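Local coordinates for mandelate racemase/muconate lactonizing enzyme (Polaromonas sp., PDB 2OG9), which belongs to the enolase superfamily and is probably an isomerase of the mandelate racemase type, abstracting a proton alpha to a substrate carboxylate, at residues M318-E331 and R354-T366. Residues are numbered along the deposited sequence; the frame is centred on the assembly and turned at random.
Sequences MELHVHLAAAYPRE and RMLVPTRPGLGLT
M355 holds CG between its backbone N and carbonyl carbon (chi1 58°), and its extended chi2 then sets SE against V322 CB at 3.9 Å; V322, with CG2 anti to its own N, lays that methyl against V357. The contact lies in the TIM-barrel domain of the enolase superfamily, where the axis of strand 354-356 lies 98° from that of helix 318-326 and the loop after the strand continues along the helix side chains. V322 points its CB toward residues 354-366, and its other methyl, CG1, comes tip to tip with P358 CD at 3.7 Å; one helical turn on, A326 CB reaches V357 CG2. Beyond V322, M355 CE ends against SE of M318; both residues are selenomethionines. The type II' turn from P361 to G364 docks on the same helix. Here L320 CD1 and L363 CD2 are only 3.5 Å apart, tighter than usual for two carbons, and L365 lies across E319 CB. H323, its ND1 bonded to A139 N, donates from NE2 to L363 O at 3.3 Å; the N-H...O angle of 138° and a donor well above the carbonyl plane mark a bent bond. With an alanine here, A139 N would probably lose its acceptor and L363 O its imidazole donor, and a gap would open beside P358. L363 O also accepts from a water that donates to E319 O as well, so solvent bridges turn and helix. At the far end, E331 has its main polar partner in R146, which salt-bridges OE2, and R354 NE bonds S148 OG. Across the contact, R354 NH2 forms a salt bridge with E331 OE1, donating on its syn side at 2.9 Å along a nearly straight N-H...O line, almost in the guanidinium plane.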
loop_
_atom_site.group_PDB
_atom_site.type_symbol
_atom_site.label_atom_id
_atom_site.label_comp_id
_atom_site.label_asym_id
_atom_site.label_seq_id
_atom_site.Cartn_x
_atom_site.Cartn_y
_atom_site.Cartn_z
HETATM N N MSE A 318 15.079 35.634 -10.959
HETATM C CA MSE A 318 13.888 36.342 -10.503
HETATM C C MSE A 318 13.184 37.064 -11.652
HETATM O O MSE A 318 11.964 37.229 -11.627
HETATM C CB MSE A 318 14.258 37.359 -9.421
HETATM C CG MSE A 318 15.260 38.410 -9.860
HETATM SE SE MSE A 318 15.471 39.744 -8.461
HETATM C CE MSE A 318 16.362 41.147 -9.501
ATOM N N GLU A 319 13.953 37.487 -12.655
ATOM C CA GLU A 319 13.399 38.204 -13.806
ATOM C C GLU A 319 12.310 37.376 -14.493
ATOM O O GLU A 319 11.365 37.915 -15.085
ATOM C CB GLU A 319 14.511 38.547 -14.812
ATOM C CG GLU A 319 15.529 39.596 -14.333
ATOM C CD GLU A 319 16.596 39.040 -13.397
ATOM O OE1 GLU A 319 16.587 37.820 -13.130
ATOM O OE2 GLU A 319 17.450 39.827 -12.932
ATOM N N LEU A 320 12.453 36.058 -14.412
ATOM C CA LEU A 320 11.481 35.139 -14.994
ATOM C C LEU A 320 10.530 34.599 -13.926
ATOM O O LEU A 320 9.314 34.593 -14.108
ATOM C CB LEU A 320 12.209 33.970 -15.667
ATOM C CG LEU A 320 11.378 32.754 -16.086
ATOM C CD1 LEU A 320 10.300 33.161 -17.074
ATOM C CD2 LEU A 320 12.300 31.711 -16.708
ATOM N N HIS A 321 11.081 34.168 -12.797
ATOM C CA HIS A 321 10.254 33.587 -11.744
ATOM C C HIS A 321 9.250 34.505 -11.063
ATOM O O HIS A 321 8.257 34.028 -10.516
ATOM C CB HIS A 321 11.143 32.907 -10.705
ATOM C CG HIS A 321 11.877 31.721 -11.247
ATOM N ND1 HIS A 321 11.242 30.707 -11.933
ATOM C CD2 HIS A 321 13.187 31.387 -11.211
ATOM C CE1 HIS A 321 12.131 29.800 -12.296
ATOM N NE2 HIS A 321 13.319 30.189 -11.870
ATOM N N VAL A 322 9.485 35.813 -11.087
ATOM C CA VAL A 322 8.525 36.717 -10.467
ATOM C C VAL A 322 7.184 36.578 -11.193
ATOM O O VAL A 322 6.115 36.662 -10.577
ATOM C CB VAL A 322 9.006 38.199 -10.512
ATOM C CG1 VAL A 322 9.195 38.670 -11.945
ATOM C CG2 VAL A 322 8.000 39.075 -9.797
ATOM N N HIS A 323 7.235 36.352 -12.504
ATOM C CA HIS A 323 6.013 36.181 -13.288
ATOM C C HIS A 323 5.357 34.839 -12.988
ATOM O O HIS A 323 4.137 34.753 -12.814
ATOM C CB HIS A 323 6.328 36.256 -14.782
ATOM C CG HIS A 323 6.692 37.628 -15.251
ATOM N ND1 HIS A 323 5.757 38.626 -15.427
ATOM C CD2 HIS A 323 7.890 38.179 -15.555
ATOM C CE1 HIS A 323 6.363 39.732 -15.818
ATOM N NE2 HIS A 323 7.659 39.488 -15.903
ATOM N N LEU A 324 6.169 33.786 -12.945
ATOM C CA LEU A 324 5.658 32.450 -12.679
ATOM C C LEU A 324 5.102 32.346 -11.257
ATOM O O LEU A 324 4.048 31.751 -11.041
ATOM C CB LEU A 324 6.766 31.417 -12.920
ATOM C CG LEU A 324 7.263 31.384 -14.375
ATOM C CD1 LEU A 324 8.473 30.470 -14.520
ATOM C CD2 LEU A 324 6.134 30.914 -15.283
ATOM N N ALA A 325 5.802 32.943 -10.295
ATOM C CA ALA A 325 5.348 32.924 -8.908
ATOM C C ALA A 325 4.022 33.665 -8.754
ATOM O O ALA A 325 3.170 33.277 -7.953
ATOM C CB ALA A 325 6.404 33.553 -8.000
ATOM N N ALA A 326 3.842 34.734 -9.520
ATOM C CA ALA A 326 2.610 35.509 -9.440
ATOM C C ALA A 326 1.407 34.662 -9.853
ATOM O O ALA A 326 0.287 34.897 -9.403
ATOM C CB ALA A 326 2.710 36.741 -10.339
ATOM N N ALA A 327 1.650 33.679 -10.708
ATOM C CA ALA A 327 0.594 32.805 -11.207
ATOM C C ALA A 327 0.266 31.596 -10.324
ATOM O O ALA A 327 -0.653 30.846 -10.638
ATOM C CB ALA A 327 0.954 32.327 -12.624
ATOM N N TYR A 328 1.000 31.401 -9.231
ATOM C CA TYR A 328 0.741 30.260 -8.340
ATOM C C TYR A 328 -0.355 30.630 -7.336
ATOM O O TYR A 328 -0.332 31.714 -6.760
ATOM C CB TYR A 328 2.024 29.867 -7.599
ATOM C CG TYR A 328 1.990 28.478 -6.992
ATOM C CD1 TYR A 328 1.996 27.340 -7.803
ATOM C CD2 TYR A 328 1.957 28.300 -5.608
ATOM C CE1 TYR A 328 1.971 26.053 -7.247
ATOM C CE2 TYR A 328 1.930 27.021 -5.045
ATOM C CZ TYR A 328 1.936 25.905 -5.872
ATOM O OH TYR A 328 1.891 24.642 -5.315
ATOM N N PRO A 329 -1.321 29.725 -7.103
ATOM C CA PRO A 329 -2.441 29.944 -6.176
ATOM C C PRO A 329 -2.070 30.351 -4.751
ATOM O O PRO A 329 -2.699 31.238 -4.176
ATOM C CB PRO A 329 -3.188 28.608 -6.211
ATOM C CG PRO A 329 -2.868 28.068 -7.584
ATOM C CD PRO A 329 -1.405 28.383 -7.713
ATOM N N ARG A 330 -1.063 29.700 -4.175
ATOM C CA ARG A 330 -0.651 30.009 -2.805
ATOM C C ARG A 330 0.556 30.940 -2.747
ATOM O O ARG A 330 1.430 30.884 -3.607
ATOM C CB ARG A 330 -0.346 28.716 -2.045
ATOM C CG ARG A 330 -1.583 27.905 -1.678
ATOM C CD ARG A 330 -1.200 26.650 -0.913
ATOM N NE ARG A 330 -0.722 25.592 -1.794
ATOM C CZ ARG A 330 -1.510 24.870 -2.586
ATOM N NH1 ARG A 330 -2.815 25.094 -2.605
ATOM N NH2 ARG A 330 -0.996 23.918 -3.353
ATOM N N GLU A 331 0.601 31.784 -1.718
ATOM C CA GLU A 331 1.685 32.753 -1.549
ATOM C C GLU A 331 3.091 32.168 -1.638
ATOM O O GLU A 331 3.539 31.461 -0.736
ATOM C CB GLU A 331 1.535 33.490 -0.210
ATOM C CG GLU A 331 0.449 34.557 -0.192
ATOM C CD GLU A 331 0.771 35.742 -1.094
ATOM O OE1 GLU A 331 1.880 36.300 -0.963
ATOM O OE2 GLU A 331 -0.086 36.118 -1.927
ATOM N N ARG A 354 8.230 42.882 -0.542
ATOM C CA ARG A 354 7.784 42.155 -1.730
ATOM C C ARG A 354 8.371 42.753 -3.011
ATOM O O ARG A 354 8.659 43.949 -3.069
ATOM C CB ARG A 354 6.250 42.192 -1.823
ATOM C CG ARG A 354 5.514 41.789 -0.543
ATOM C CD ARG A 354 4.004 41.998 -0.661
ATOM N NE ARG A 354 3.344 41.012 -1.522
ATOM C CZ ARG A 354 2.935 39.811 -1.117
ATOM N NH1 ARG A 354 3.117 39.436 0.142
ATOM N NH2 ARG A 354 2.331 38.984 -1.970
HETATM N N MSE A 355 8.563 41.927 -4.036
HETATM C CA MSE A 355 9.066 42.456 -5.296
HETATM C C MSE A 355 7.859 42.614 -6.201
HETATM O O MSE A 355 6.987 41.743 -6.242
HETATM C CB MSE A 355 10.115 41.532 -5.934
HETATM C CG MSE A 355 9.684 40.112 -6.230
HETATM SE SE MSE A 355 11.029 39.222 -7.354
HETATM C CE MSE A 355 12.546 39.261 -6.127
ATOM N N LEU A 356 7.795 43.736 -6.908
ATOM C CA LEU A 356 6.672 44.013 -7.790
ATOM C C LEU A 356 6.757 43.196 -9.068
ATOM O O LEU A 356 7.828 43.032 -9.649
ATOM C CB LEU A 356 6.623 45.504 -8.158
ATOM C CG LEU A 356 6.538 46.531 -7.023
ATOM C CD1 LEU A 356 6.433 47.939 -7.614
ATOM C CD2 LEU A 356 5.337 46.238 -6.143
ATOM N N VAL A 357 5.617 42.678 -9.498
ATOM C CA VAL A 357 5.576 41.915 -10.730
ATOM C C VAL A 357 5.590 42.957 -11.841
ATOM O O VAL A 357 4.772 43.867 -11.838
ATOM C CB VAL A 357 4.284 41.091 -10.823
ATOM C CG1 VAL A 357 4.212 40.391 -12.167
ATOM C CG2 VAL A 357 4.241 40.073 -9.688
ATOM N N PRO A 358 6.545 42.861 -12.778
ATOM C CA PRO A 358 6.630 43.821 -13.885
ATOM C C PRO A 358 5.304 43.901 -14.639
ATOM O O PRO A 358 4.588 42.904 -14.745
ATOM C CB PRO A 358 7.755 43.252 -14.744
ATOM C CG PRO A 358 8.654 42.634 -13.740
ATOM C CD PRO A 358 7.686 41.929 -12.807
ATOM N N THR A 359 4.977 45.084 -15.155
ATOM C CA THR A 359 3.726 45.269 -15.882
ATOM C C THR A 359 3.901 45.383 -17.393
ATOM O O THR A 359 2.920 45.377 -18.133
ATOM C CB THR A 359 2.951 46.516 -15.377
ATOM O OG1 THR A 359 3.778 47.679 -15.497
ATOM C CG2 THR A 359 2.537 46.331 -13.923
ATOM N N ARG A 360 5.143 45.480 -17.856
ATOM C CA ARG A 360 5.404 45.572 -19.291
ATOM C C ARG A 360 5.106 44.237 -19.991
ATOM O O ARG A 360 5.053 43.189 -19.349
ATOM C CB ARG A 360 6.861 46.001 -19.533
ATOM C CG ARG A 360 7.787 45.781 -18.347
ATOM C CD ARG A 360 9.105 46.539 -18.512
ATOM N NE ARG A 360 9.798 46.705 -17.235
ATOM C CZ ARG A 360 10.373 45.718 -16.553
ATOM N NH1 ARG A 360 10.351 44.481 -17.023
ATOM N NH2 ARG A 360 10.958 45.965 -15.389
ATOM N N PRO A 361 4.889 44.264 -21.316
ATOM C CA PRO A 361 4.592 43.059 -22.106
ATOM C C PRO A 361 5.648 41.953 -22.031
ATOM O O PRO A 361 6.850 42.229 -22.025
ATOM C CB PRO A 361 4.442 43.604 -23.523
ATOM C CG PRO A 361 3.878 44.982 -23.288
ATOM C CD PRO A 361 4.715 45.482 -22.132
ATOM N N GLY A 362 5.182 40.702 -21.984
ATOM C CA GLY A 362 6.077 39.555 -21.918
ATOM C C GLY A 362 6.919 39.492 -20.659
ATOM O O GLY A 362 6.454 39.840 -19.572
ATOM N N LEU A 363 8.160 39.031 -20.798
ATOM C CA LEU A 363 9.072 38.953 -19.667
ATOM C C LEU A 363 9.480 40.346 -19.221
ATOM O O LEU A 363 9.864 40.547 -18.071
ATOM C CB LEU A 363 10.336 38.177 -20.040
ATOM C CG LEU A 363 10.271 36.654 -20.061
ATOM C CD1 LEU A 363 11.662 36.099 -20.353
ATOM C CD2 LEU A 363 9.774 36.152 -18.714
ATOM N N GLY A 364 9.409 41.301 -20.141
ATOM C CA GLY A 364 9.788 42.667 -19.827
ATOM C C GLY A 364 11.295 42.840 -19.799
ATOM O O GLY A 364 11.828 43.637 -19.018
ATOM N N LEU A 365 11.988 42.096 -20.655
ATOM C CA LEU A 365 13.444 42.154 -20.716
ATOM C C LEU A 365 13.987 42.401 -22.120
ATOM O O LEU A 365 13.449 41.892 -23.107
ATOM C CB LEU A 365 14.047 40.839 -20.199
ATOM C CG LEU A 365 13.719 40.366 -18.779
ATOM C CD1 LEU A 365 14.237 38.940 -18.609
ATOM C CD2 LEU A 365 14.345 41.296 -17.739
ATOM N N THR A 366 15.060 43.185 -22.189
ATOM C CA THR A 366 15.754 43.474 -23.442
ATOM C C THR A 366 17.238 43.404 -23.102
ATOM O O THR A 366 17.640 43.772 -21.996
ATOM C CB THR A 366 15.414 44.878 -24.009
ATOM O OG1 THR A 366 15.663 45.876 -23.013
ATOM C CG2 THR A 366 13.957 44.937 -24.454
HETATM O O HOH W 1 10.869 40.511 -15.634
#